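Local coordinates for protein chromatin structure-remodeling complex subunit RSC2 (Saccharomyces cerevisiae, PDB 4BB7) that forms part of the RSC chromatin-remodelling complex, which repositions nucleosomes at the cost of ATP, and here provides its histone H3-binding BAH domain, at residues Ile25-Gly30 and Val101-Val106; Val46-Arg51 and Cys65-Pro70; Trp61-Trp66 and Tyr92-Val97; Ile107-Tyr112 and Val127-Tyr132. All coordinates share one frame; numbering follows the deposited sequence.

Contact 1 of 4, residues Ile25-Gly30 and Val101-Val106; sequences ISYHVG and VGKCYV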
# COMPACT_ATOMS: atom_id res chain seq x y z
N ILE A 25 23.82 4.85 5.06
CA ILE A 25 23.23 6.18 5.08
C ILE A 25 21.90 6.17 5.82
O ILE A 25 21.04 5.32 5.57
CB ILE A 25 23.03 6.73 3.66
CG1 ILE A 25 24.39 7.09 3.05
CG2 ILE A 25 22.10 7.94 3.67
CD1 ILE A 25 24.32 7.54 1.60
N SER A 26 21.73 7.12 6.74
CA SER A 26 20.52 7.21 7.53
C SER A 26 19.43 8.03 6.83
O SER A 26 19.69 9.13 6.34
CB SER A 26 20.82 7.79 8.91
OG SER A 26 21.69 6.95 9.64
N TYR A 27 18.23 7.48 6.80
CA TYR A 27 17.09 8.15 6.20
C TYR A 27 16.00 8.36 7.25
O TYR A 27 15.68 7.44 8.01
CB TYR A 27 16.54 7.33 5.03
CG TYR A 27 17.51 7.19 3.87
CD1 TYR A 27 18.43 6.15 3.83
CD2 TYR A 27 17.51 8.10 2.82
CE1 TYR A 27 19.31 6.01 2.78
CE2 TYR A 27 18.39 7.97 1.76
CZ TYR A 27 19.29 6.93 1.75
OH TYR A 27 20.17 6.80 0.70
N HIS A 28 15.45 9.56 7.30
CA HIS A 28 14.41 9.87 8.27
C HIS A 28 13.21 10.51 7.58
O HIS A 28 13.31 11.01 6.47
CB HIS A 28 14.94 10.83 9.33
CG HIS A 28 16.13 10.30 10.07
ND1 HIS A 28 17.41 10.34 9.55
CD2 HIS A 28 16.24 9.73 11.30
CE1 HIS A 28 18.25 9.81 10.43
NE2 HIS A 28 17.57 9.44 11.49
N VAL A 29 12.06 10.48 8.25
CA VAL A 29 10.87 11.13 7.72
C VAL A 29 11.16 12.60 7.46
O VAL A 29 11.78 13.27 8.28
CB VAL A 29 9.67 10.98 8.67
CG1 VAL A 29 8.44 11.67 8.09
CG2 VAL A 29 9.38 9.52 8.94
N GLY A 30 10.70 13.10 6.32
CA GLY A 30 10.91 14.49 5.96
C GLY A 30 12.15 14.65 5.12
O GLY A 30 12.47 15.75 4.66
N VAL A 101 18.65 4.83 -3.15
CA VAL A 101 19.96 4.77 -3.78
C VAL A 101 20.82 5.99 -3.45
O VAL A 101 21.96 6.09 -3.88
CB VAL A 101 19.86 4.60 -5.31
CG1 VAL A 101 19.19 3.28 -5.65
CG2 VAL A 101 19.10 5.77 -5.93
N GLY A 102 20.27 6.91 -2.67
CA GLY A 102 21.02 8.08 -2.25
C GLY A 102 20.17 9.20 -1.70
O GLY A 102 18.95 9.19 -1.81
N LYS A 103 20.84 10.18 -1.08
CA LYS A 103 20.17 11.37 -0.58
C LYS A 103 20.12 12.44 -1.67
O LYS A 103 20.90 12.40 -2.63
CB LYS A 103 20.93 11.95 0.62
CG LYS A 103 20.72 11.20 1.92
CD LYS A 103 19.34 11.48 2.49
CE LYS A 103 19.21 10.94 3.90
NZ LYS A 103 20.15 11.61 4.85
N CYS A 104 19.19 13.38 -1.52
CA CYS A 104 19.17 14.57 -2.36
C CYS A 104 18.52 15.70 -1.58
O CYS A 104 18.26 15.57 -0.38
CB CYS A 104 18.42 14.32 -3.67
SG CYS A 104 16.61 14.43 -3.58
N TYR A 105 18.25 16.80 -2.26
CA TYR A 105 17.55 17.92 -1.64
C TYR A 105 16.70 18.68 -2.65
O TYR A 105 17.18 19.07 -3.71
CB TYR A 105 18.53 18.86 -0.95
CG TYR A 105 17.87 19.82 0.01
CD1 TYR A 105 17.56 19.42 1.30
CD2 TYR A 105 17.54 21.11 -0.38
CE1 TYR A 105 16.95 20.29 2.19
CE2 TYR A 105 16.93 21.99 0.50
CZ TYR A 105 16.64 21.57 1.79
OH TYR A 105 16.04 22.43 2.67
N VAL A 106 15.42 18.87 -2.32
CA VAL A 106 14.53 19.68 -3.14
C VAL A 106 14.23 21.00 -2.44
O VAL A 106 13.76 21.01 -1.30
CB VAL A 106 13.21 18.95 -3.44
CG1 VAL A 106 12.25 19.86 -4.20
CG2 VAL A 106 13.47 17.67 -4.23

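Contact 2 of 4, residues Val46-Arg51 and Cys65-Pro70; sequences VGQIFR and CWYYRP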
# COMPACT_ATOMS: atom_id res chain seq x y z
N VAL A 46 12.83 11.18 -7.66
CA VAL A 46 13.03 12.10 -6.56
C VAL A 46 11.81 12.05 -5.65
O VAL A 46 10.68 12.23 -6.11
CB VAL A 46 13.27 13.53 -7.03
CG1 VAL A 46 13.57 14.43 -5.85
CG2 VAL A 46 14.42 13.57 -8.03
N GLY A 47 12.03 11.79 -4.37
CA GLY A 47 10.95 11.69 -3.41
C GLY A 47 11.31 12.18 -2.02
O GLY A 47 12.48 12.39 -1.72
N GLN A 48 10.30 12.38 -1.19
CA GLN A 48 10.51 12.74 0.21
C GLN A 48 9.84 11.71 1.12
O GLN A 48 8.69 11.34 0.90
CB GLN A 48 9.95 14.13 0.50
CG GLN A 48 10.13 14.56 1.95
CD GLN A 48 9.66 15.98 2.22
OE1 GLN A 48 8.76 16.48 1.55
NE2 GLN A 48 10.27 16.63 3.20
N ILE A 49 10.57 11.25 2.13
CA ILE A 49 10.05 10.22 3.03
C ILE A 49 8.97 10.72 3.99
O ILE A 49 9.23 11.55 4.86
CB ILE A 49 11.18 9.57 3.83
CG1 ILE A 49 12.22 8.97 2.88
CG2 ILE A 49 10.63 8.51 4.77
CD1 ILE A 49 13.51 8.55 3.55
N PHE A 50 7.75 10.21 3.84
CA PHE A 50 6.64 10.61 4.71
C PHE A 50 6.46 9.68 5.91
O PHE A 50 5.97 10.11 6.96
CB PHE A 50 5.34 10.69 3.92
CG PHE A 50 5.08 12.04 3.31
CD1 PHE A 50 5.87 12.50 2.26
CD2 PHE A 50 4.05 12.84 3.77
CE1 PHE A 50 5.63 13.74 1.69
CE2 PHE A 50 3.81 14.08 3.20
CZ PHE A 50 4.60 14.53 2.16
N ARG A 51 6.84 8.41 5.76
CA ARG A 51 6.77 7.48 6.89
C ARG A 51 7.55 6.19 6.63
O ARG A 51 7.80 5.82 5.49
CB ARG A 51 5.31 7.17 7.25
CG ARG A 51 4.68 6.07 6.42
CD ARG A 51 3.26 5.77 6.88
NE ARG A 51 2.70 4.60 6.20
CZ ARG A 51 2.02 4.65 5.06
NH1 ARG A 51 1.81 5.82 4.47
NH2 ARG A 51 1.56 3.54 4.51
N CYS A 65 6.51 10.71 -1.30
CA CYS A 65 5.75 11.50 -2.26
C CYS A 65 6.62 11.77 -3.48
O CYS A 65 7.65 12.44 -3.39
CB CYS A 65 5.29 12.82 -1.64
SG CYS A 65 4.25 13.84 -2.74
N TRP A 66 6.19 11.25 -4.63
CA TRP A 66 6.97 11.37 -5.86
C TRP A 66 7.01 12.79 -6.40
O TRP A 66 6.05 13.56 -6.25
CB TRP A 66 6.42 10.43 -6.94
CG TRP A 66 6.75 8.99 -6.70
CD1 TRP A 66 7.54 8.47 -5.72
CD2 TRP A 66 6.29 7.87 -7.48
NE1 TRP A 66 7.61 7.10 -5.83
CE2 TRP A 66 6.85 6.71 -6.90
CE3 TRP A 66 5.47 7.74 -8.60
CZ2 TRP A 66 6.61 5.43 -7.41
CZ3 TRP A 66 5.23 6.47 -9.10
CH2 TRP A 66 5.80 5.34 -8.51
N TYR A 67 8.13 13.14 -7.01
CA TYR A 67 8.28 14.40 -7.73
C TYR A 67 8.81 14.09 -9.13
O TYR A 67 9.88 13.51 -9.28
CB TYR A 67 9.24 15.33 -7.00
CG TYR A 67 8.67 15.94 -5.73
CD1 TYR A 67 8.30 15.13 -4.66
CD2 TYR A 67 8.52 17.31 -5.60
CE1 TYR A 67 7.79 15.68 -3.50
CE2 TYR A 67 8.01 17.87 -4.44
CZ TYR A 67 7.65 17.05 -3.40
OH TYR A 67 7.14 17.60 -2.25
N TYR A 68 8.05 14.48 -10.15
CA TYR A 68 8.41 14.17 -11.53
C TYR A 68 9.50 15.10 -12.07
O TYR A 68 9.66 16.23 -11.59
CB TYR A 68 7.19 14.24 -12.44
CG TYR A 68 6.20 13.11 -12.26
CD1 TYR A 68 6.51 12.01 -11.46
CD2 TYR A 68 4.97 13.13 -12.90
CE1 TYR A 68 5.62 10.97 -11.30
CE2 TYR A 68 4.07 12.09 -12.74
CZ TYR A 68 4.40 11.01 -11.94
OH TYR A 68 3.50 9.98 -11.78
N ARG A 69 10.24 14.62 -13.05
CA ARG A 69 11.13 15.47 -13.82
C ARG A 69 10.35 15.88 -15.07
O ARG A 69 9.36 15.24 -15.42
CB ARG A 69 12.40 14.72 -14.22
CG ARG A 69 13.12 14.03 -13.07
CD ARG A 69 14.32 13.26 -13.60
NE ARG A 69 14.96 12.44 -12.58
CZ ARG A 69 16.10 12.75 -11.97
NH1 ARG A 69 16.73 13.87 -12.27
NH2 ARG A 69 16.62 11.93 -11.07
N PRO A 70 10.80 16.96 -15.74
CA PRO A 70 10.09 17.49 -16.91
C PRO A 70 9.74 16.41 -17.95
O PRO A 70 8.60 16.32 -18.39
CB PRO A 70 11.09 18.49 -17.50
CG PRO A 70 11.90 18.93 -16.32
CD PRO A 70 12.02 17.73 -15.44
O HOH W 1 6.50 16.47 -0.02

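Contact 3 of 4, residues Trp61-Trp66 and Tyr92-Val97; sequences WLNACW and YRDHLV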
# COMPACT_ATOMS: atom_id res chain seq x y z
N TRP A 61 9.91 -0.77 5.15
CA TRP A 61 9.24 -0.02 4.09
C TRP A 61 9.21 1.48 4.36
O TRP A 61 9.51 1.94 5.47
CB TRP A 61 7.80 -0.52 3.95
CG TRP A 61 7.66 -1.84 3.26
CD1 TRP A 61 7.91 -3.07 3.78
CD2 TRP A 61 7.20 -2.06 1.92
NE1 TRP A 61 7.65 -4.04 2.85
CE2 TRP A 61 7.21 -3.45 1.70
CE3 TRP A 61 6.78 -1.21 0.89
CZ2 TRP A 61 6.82 -4.02 0.48
CZ3 TRP A 61 6.40 -1.77 -0.32
CH2 TRP A 61 6.42 -3.16 -0.51
N LEU A 62 8.84 2.24 3.34
CA LEU A 62 8.70 3.68 3.46
C LEU A 62 7.61 4.18 2.52
O LEU A 62 7.27 3.52 1.54
CB LEU A 62 10.03 4.37 3.16
CG LEU A 62 10.67 4.14 1.78
CD1 LEU A 62 10.00 5.01 0.72
CD2 LEU A 62 12.16 4.43 1.84
N ASN A 63 7.07 5.35 2.83
CA ASN A 63 6.12 5.99 1.95
C ASN A 63 6.64 7.35 1.48
O ASN A 63 6.79 8.28 2.28
CB ASN A 63 4.76 6.14 2.63
CG ASN A 63 3.73 6.78 1.73
OD1 ASN A 63 3.66 8.00 1.62
ND2 ASN A 63 2.92 5.95 1.07
N ALA A 64 6.92 7.45 0.19
CA ALA A 64 7.47 8.68 -0.37
C ALA A 64 6.49 9.38 -1.31
O ALA A 64 5.73 8.73 -2.03
CB ALA A 64 8.78 8.40 -1.08
N CYS A 65 6.51 10.71 -1.30
CA CYS A 65 5.75 11.50 -2.26
C CYS A 65 6.62 11.77 -3.48
O CYS A 65 7.65 12.44 -3.39
CB CYS A 65 5.29 12.82 -1.64
SG CYS A 65 4.25 13.84 -2.74
N TRP A 66 6.19 11.25 -4.63
CA TRP A 66 6.97 11.37 -5.86
C TRP A 66 7.01 12.79 -6.40
O TRP A 66 6.05 13.56 -6.25
CB TRP A 66 6.42 10.43 -6.94
CG TRP A 66 6.75 8.99 -6.70
CD1 TRP A 66 7.54 8.47 -5.72
CD2 TRP A 66 6.29 7.87 -7.48
NE1 TRP A 66 7.61 7.10 -5.83
CE2 TRP A 66 6.85 6.71 -6.90
CE3 TRP A 66 5.47 7.74 -8.60
CZ2 TRP A 66 6.61 5.43 -7.41
CZ3 TRP A 66 5.23 6.47 -9.10
CH2 TRP A 66 5.80 5.34 -8.51
N TYR A 92 1.72 9.12 -3.58
CA TYR A 92 2.35 8.68 -2.34
C TYR A 92 2.50 7.17 -2.37
O TYR A 92 1.55 6.43 -2.09
CB TYR A 92 1.53 9.14 -1.12
CG TYR A 92 1.38 10.64 -1.04
CD1 TYR A 92 0.46 11.31 -1.84
CD2 TYR A 92 2.15 11.40 -0.17
CE1 TYR A 92 0.31 12.69 -1.77
CE2 TYR A 92 2.02 12.78 -0.10
CZ TYR A 92 1.09 13.42 -0.90
OH TYR A 92 0.94 14.79 -0.84
N ARG A 93 3.69 6.71 -2.73
CA ARG A 93 3.92 5.29 -2.97
C ARG A 93 4.75 4.63 -1.88
O ARG A 93 5.54 5.28 -1.21
CB ARG A 93 4.62 5.10 -4.33
CG ARG A 93 3.75 5.41 -5.54
CD ARG A 93 2.57 4.46 -5.62
NE ARG A 93 1.87 4.55 -6.90
CZ ARG A 93 2.04 3.70 -7.90
NH1 ARG A 93 2.88 2.68 -7.78
NH2 ARG A 93 1.37 3.86 -9.03
N ASP A 94 4.56 3.33 -1.71
CA ASP A 94 5.33 2.54 -0.76
C ASP A 94 6.51 1.87 -1.45
O ASP A 94 6.36 1.30 -2.53
CB ASP A 94 4.46 1.48 -0.10
CG ASP A 94 3.36 2.07 0.76
OD1 ASP A 94 3.46 3.26 1.12
OD2 ASP A 94 2.40 1.34 1.10
N HIS A 95 7.69 1.95 -0.83
CA HIS A 95 8.87 1.28 -1.35
C HIS A 95 9.53 0.41 -0.29
O HIS A 95 9.40 0.68 0.91
CB HIS A 95 9.90 2.29 -1.84
CG HIS A 95 9.41 3.21 -2.91
ND1 HIS A 95 9.85 3.12 -4.22
CD2 HIS A 95 8.56 4.26 -2.87
CE1 HIS A 95 9.27 4.06 -4.94
NE2 HIS A 95 8.49 4.77 -4.15
N LEU A 96 10.23 -0.63 -0.73
CA LEU A 96 11.19 -1.31 0.13
C LEU A 96 12.37 -0.37 0.30
O LEU A 96 12.87 0.17 -0.68
CB LEU A 96 11.65 -2.62 -0.52
CG LEU A 96 10.59 -3.69 -0.78
CD1 LEU A 96 11.15 -4.85 -1.58
CD2 LEU A 96 10.01 -4.18 0.54
N VAL A 97 12.82 -0.17 1.54
CA VAL A 97 13.90 0.78 1.80
C VAL A 97 15.18 0.41 1.04
O VAL A 97 16.09 1.23 0.90
CB VAL A 97 14.20 0.92 3.31
CG1 VAL A 97 12.95 1.36 4.06
CG2 VAL A 97 14.75 -0.37 3.87

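Contact 4 of 4, residues Ile107-Tyr112 and Val127-Tyr132; sequences IHFTRY and VCEFRY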
# COMPACT_ATOMS: atom_id res chain seq x y z
N ILE A 107 14.53 22.11 -3.11
CA ILE A 107 14.28 23.44 -2.54
C ILE A 107 13.10 24.14 -3.22
O ILE A 107 12.82 23.91 -4.39
CB ILE A 107 15.55 24.33 -2.62
CG1 ILE A 107 15.39 25.57 -1.73
CG2 ILE A 107 15.84 24.74 -4.05
CD1 ILE A 107 16.62 26.45 -1.70
N HIS A 108 12.41 24.99 -2.46
CA HIS A 108 11.27 25.73 -2.97
C HIS A 108 11.72 26.95 -3.77
O HIS A 108 12.47 27.78 -3.26
CB HIS A 108 10.35 26.15 -1.82
CG HIS A 108 9.08 26.79 -2.27
ND1 HIS A 108 8.53 27.89 -1.64
CD2 HIS A 108 8.23 26.48 -3.28
CE1 HIS A 108 7.41 28.23 -2.25
NE2 HIS A 108 7.21 27.39 -3.25
N PHE A 109 11.24 27.07 -5.00
CA PHE A 109 11.69 28.14 -5.89
C PHE A 109 11.73 29.51 -5.23
O PHE A 109 12.72 30.24 -5.35
CB PHE A 109 10.83 28.22 -7.15
CG PHE A 109 11.17 29.38 -8.04
CD1 PHE A 109 12.40 29.44 -8.69
CD2 PHE A 109 10.28 30.43 -8.22
CE1 PHE A 109 12.72 30.51 -9.51
CE2 PHE A 109 10.60 31.50 -9.04
CZ PHE A 109 11.82 31.54 -9.68
N THR A 110 10.66 29.88 -4.55
CA THR A 110 10.58 31.20 -3.94
C THR A 110 11.73 31.43 -2.95
O THR A 110 12.25 32.53 -2.82
CB THR A 110 9.23 31.43 -3.24
OG1 THR A 110 8.17 30.99 -4.10
CG2 THR A 110 9.04 32.90 -2.92
N ARG A 111 12.14 30.36 -2.26
CA ARG A 111 13.27 30.41 -1.33
C ARG A 111 14.62 30.46 -2.06
O ARG A 111 15.43 31.36 -1.81
CB ARG A 111 13.21 29.21 -0.38
CG ARG A 111 14.43 29.04 0.50
CD ARG A 111 14.27 27.82 1.41
NE ARG A 111 15.47 27.54 2.19
CZ ARG A 111 15.86 26.32 2.55
NH1 ARG A 111 15.16 25.26 2.19
NH2 ARG A 111 16.97 26.17 3.27
N TYR A 112 14.86 29.51 -2.96
CA TYR A 112 16.08 29.50 -3.76
C TYR A 112 16.22 30.82 -4.52
O TYR A 112 17.31 31.18 -4.99
CB TYR A 112 16.06 28.33 -4.75
CG TYR A 112 17.42 27.93 -5.27
CD1 TYR A 112 18.59 28.32 -4.63
CD2 TYR A 112 17.54 27.17 -6.43
CE1 TYR A 112 19.83 27.96 -5.11
CE2 TYR A 112 18.79 26.80 -6.93
CZ TYR A 112 19.93 27.20 -6.26
OH TYR A 112 21.16 26.84 -6.74
N VAL A 127 15.14 21.92 -7.69
CA VAL A 127 14.26 22.99 -7.24
C VAL A 127 12.83 22.73 -7.71
O VAL A 127 12.61 22.21 -8.80
CB VAL A 127 14.72 24.38 -7.73
CG1 VAL A 127 14.55 24.50 -9.24
CG2 VAL A 127 13.95 25.48 -7.03
N CYS A 128 11.87 23.09 -6.88
CA CYS A 128 10.46 22.92 -7.22
C CYS A 128 9.70 24.23 -7.07
O CYS A 128 9.74 24.88 -6.02
CB CYS A 128 9.82 21.83 -6.35
SG CYS A 128 8.03 21.65 -6.56
N GLU A 129 9.03 24.62 -8.14
CA GLU A 129 8.14 25.77 -8.10
C GLU A 129 6.68 25.32 -8.26
O GLU A 129 5.79 25.81 -7.56
CB GLU A 129 8.50 26.77 -9.20
CG GLU A 129 7.68 28.04 -9.15
CD GLU A 129 7.99 28.97 -10.30
OE1 GLU A 129 8.65 28.52 -11.25
OE2 GLU A 129 7.57 30.15 -10.25
N PHE A 130 6.46 24.39 -9.18
CA PHE A 130 5.11 23.96 -9.54
C PHE A 130 4.76 22.57 -9.02
O PHE A 130 5.62 21.69 -8.93
CB PHE A 130 4.94 23.97 -11.06
CG PHE A 130 5.21 25.30 -11.69
CD1 PHE A 130 4.20 26.24 -11.82
CD2 PHE A 130 6.48 25.62 -12.16
CE1 PHE A 130 4.45 27.47 -12.39
CE2 PHE A 130 6.73 26.84 -12.74
CZ PHE A 130 5.71 27.77 -12.86
N ARG A 131 3.49 22.38 -8.69
CA ARG A 131 2.95 21.04 -8.48
C ARG A 131 2.24 20.61 -9.76
O ARG A 131 1.80 21.44 -10.55
CB ARG A 131 2.01 20.99 -7.28
CG ARG A 131 0.92 22.06 -7.28
CD ARG A 131 0.01 21.89 -6.06
NE ARG A 131 -0.99 22.95 -5.95
CZ ARG A 131 -2.21 22.89 -6.48
NH1 ARG A 131 -2.59 21.82 -7.17
NH2 ARG A 131 -3.05 23.90 -6.33
N TYR A 132 2.15 19.30 -9.97
CA TYR A 132 1.66 18.75 -11.23
C TYR A 132 0.34 17.98 -11.07
O TYR A 132 0.26 17.00 -10.33
CB TYR A 132 2.74 17.84 -11.83
CG TYR A 132 2.36 17.15 -13.12
CD1 TYR A 132 2.11 17.88 -14.28
CD2 TYR A 132 2.28 15.76 -13.19
CE1 TYR A 132 1.78 17.24 -15.46
CE2 TYR A 132 1.95 15.12 -14.37
CZ TYR A 132 1.70 15.87 -15.50
OH TYR A 132 1.37 15.24 -16.68

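Contact 1 of 4, residues Ile25-Gly30 and Val101-Val106
K103 NZ reaches the backbone carbonyl of S26, with NZ 2.9 Å from S26 O. The hydrogen bond is weak. The amine also has a long, weak ion pair with D31. H28 ND1 lies 5.6 Å from K103 NZ, without contact.

The lysine chain does most of the packing. It bends at chi2 (-74°) and again at chi4 (64°), and these bends carry it along Y27 to the S26 carbonyl. K103 and Y27 run past each other in opposite directions. K103 CE lies 3.5 Å from Y27 CD2, and K103 CD is close to Y27 CE2. The methylenes meet the ring obliquely. The amine itself is 5.3 Å from the ring centroid, so any cation-pi attraction is weak at most. Beside the ring, I25 CG2 touches K103 CG at 3.9 Å.

At the far end of the ring, Y27 OH sits 3.3 Å from G102 CA. G102 O lies at the edge of the same ring, in its plane. Y27 also packs on A33 and I49.

The two short strands, 25-27 and 101-103, do not pair. Their axes are 8.4 Å apart at closest approach, at 71° to each other. Strand 25-27 pairs instead with strand 20-22, while strand 100-108 belongs to the main sheet of the BAH domain. The contact thus lays the N-terminal hairpin against that sheet near the surface. The chemistry implies a join made chiefly by aliphatic packing on one tyrosine, with the lysine charge giving modest polar help.

Contact 2 of 4, residues Val46-Arg51 and Cys65-Pro70
F50 meets C65 obliquely, through CE1, which lies 3.5 Å from C65 CB. The F50 ring also meets Y92 edge-to-face. P56 of the second subunit packs on F50.

V46 and Y67 stand on the same side of the sheet, with V46 CB 4.4 Å from Y67 CB. With CG anti to the carbonyl carbon (chi1 -73°), the Y67 ring runs along the sheet and brings OH to a water shared with Q48. That water donates to Q48 OE1 at 2.8 Å and accepts from Y67 OH at 2.6 Å. It lies at the edge of the Y67 ring, in plane. The other amide atom, Q48 NE2, bonds to the carbonyl of G30, so both ends of the buried amide have partners. W32 meets the Y67 ring edge-to-face.

The segments belong to the antiparallel hairpin of strands 45-54 and 60-68 in the main sheet of the BAH domain. Y67 N donates to V46 O at 2.9 Å. C65 N donates to Q48 O at 3.2 Å, and the return bond from Q48 N to C65 O is weak. Further along, F50 and R51 both face N63, a classic beta bulge.

At the other end, R69 crosses V46 at about a right angle. V46 CG2 rests over one face of the guanidinium, toward its rim, 4.1 Å from R69 NH2. The R69 chain is extended from CG to NE, and NH2 bonds to the carbonyl of P44.

Contact 3 of 4, residues Trp61-Trp66 and Tyr92-Val97
N63 and D94 face each other as a non-hydrogen-bonded pair in antiparallel strands 60-68 and 87-96. Strand 87-96 is the outermost strand at this end of the main BAH sheet within the chain.

Backbone bonds tie L62 to H95 and A64 to R93, each pair in both directions. Between them, side chains add polar links. N63 ND2 donates to D94 OD1 at 2.7 Å, in a nearly straight bond. The acceptor lies in the amide plane, although the amide and carboxylate planes are 73° apart. The same ND2 makes a weak bond to Y92 O. N63 CG is anti to its backbone N (chi1 -179°), which carries the amide across to D94. A long, weak ion pair also links D94 to R51. On the opposite side of the sheet, W66 NE1 donates to H95 NE2 at 3.0 Å. Each nitrogen lies close to the plane of the other's ring. NE2 acts as the acceptor here, consistent with no proton on it.

Apolar packing is simpler. L62 CD1 lies 3.7 Å from H95 CB, and L62 CD2 meets V97 CG1.

Aromatic contacts come last. R93 bends at chi2 (-63°) and lays CG over the six-membered ring of W66, 3.6 Å from its centroid. The guanidinium keeps one face over the rim of the indole, at CH2, and NH1 bonds to the carbonyl of P197. L96 lies over one face of W61, but its detailed fit is doubtful. The Y92 ring and the N63 amide are nearly coplanar, with N63 OD1 at the ring edge. In a sulfur-aromatic contact, C65 SG sits over the face of Y92, 3.9 Å from the ring centroid.

Contact 4 of 4, residues Ile107-Tyr112 and Val127-Tyr132
C128 N donates to I107 O at 2.8 Å, nearly in line with the carbonyl (170° at the oxygen). F109 N donates to C128 O, also at 2.8 Å, but from above the carbonyl plane. C128 is therefore held through both its backbone N and O. The bond to F109 N uses an amide in the first turn of helix 109-114. H108 is the N-cap residue, and its carbonyl accepts from Y112 N.

E129 lies beside F109 and points the same way. Its CG is anti to the backbone N (chi1 -175°), and the extended chain runs along the ring. E129 OE1 lies over one face of F109, toward the rim. E129 OE2 is 3.4 Å from F109 CD2. The ring and carboxylate planes are 34° apart. The buried carboxylate has polar partners elsewhere: OE2 forms a salt bridge with K141 and OE1 bonds to Y82 OH. These bonds would favour the charged form.

Outward from there, V127 CG2 is the centre of the packing. It touches I107 CG2 at 3.6 Å and F109 CB at 4.2 Å. Y112 crosses V127 at about a right angle and brings CD2, at the edge of its ring, 4.0 Å from V127 CG2. H108 CD2 approaches C128 O obliquely, while H108 NE2 bonds to the carbonyl of I142 and the ring stacks with W145.

I107 pairs with V127, and H108 with C128, in parallel register. This is the parallel edge of the otherwise antiparallel main BAH sheet, where strand 100-108 passes straight into a short helix.

From the N terminus, strand 25-27 comes first, and contact 1 later closes a long loop by bringing residues 101-106 back to it. Contacts 2 and 3 are both nested inside that loop. Contact 2 closes the hairpin of strands 45-54 and 60-68. Contact 3 begins where contact 2 ends, shares C65 and W66 with it, and closes the loop between strands 60-68 and 87-96. Contact 4 follows in series and closes the loop holding helix 109-114 and strand 115-117. Contacts 1 and 2 meet where G30 bonds to I49 and Q48. Y105 and R111 link contacts 1 and 4, and Y68 packs on Y132 between contacts 2 and 4. All four reach the same six-stranded sheet.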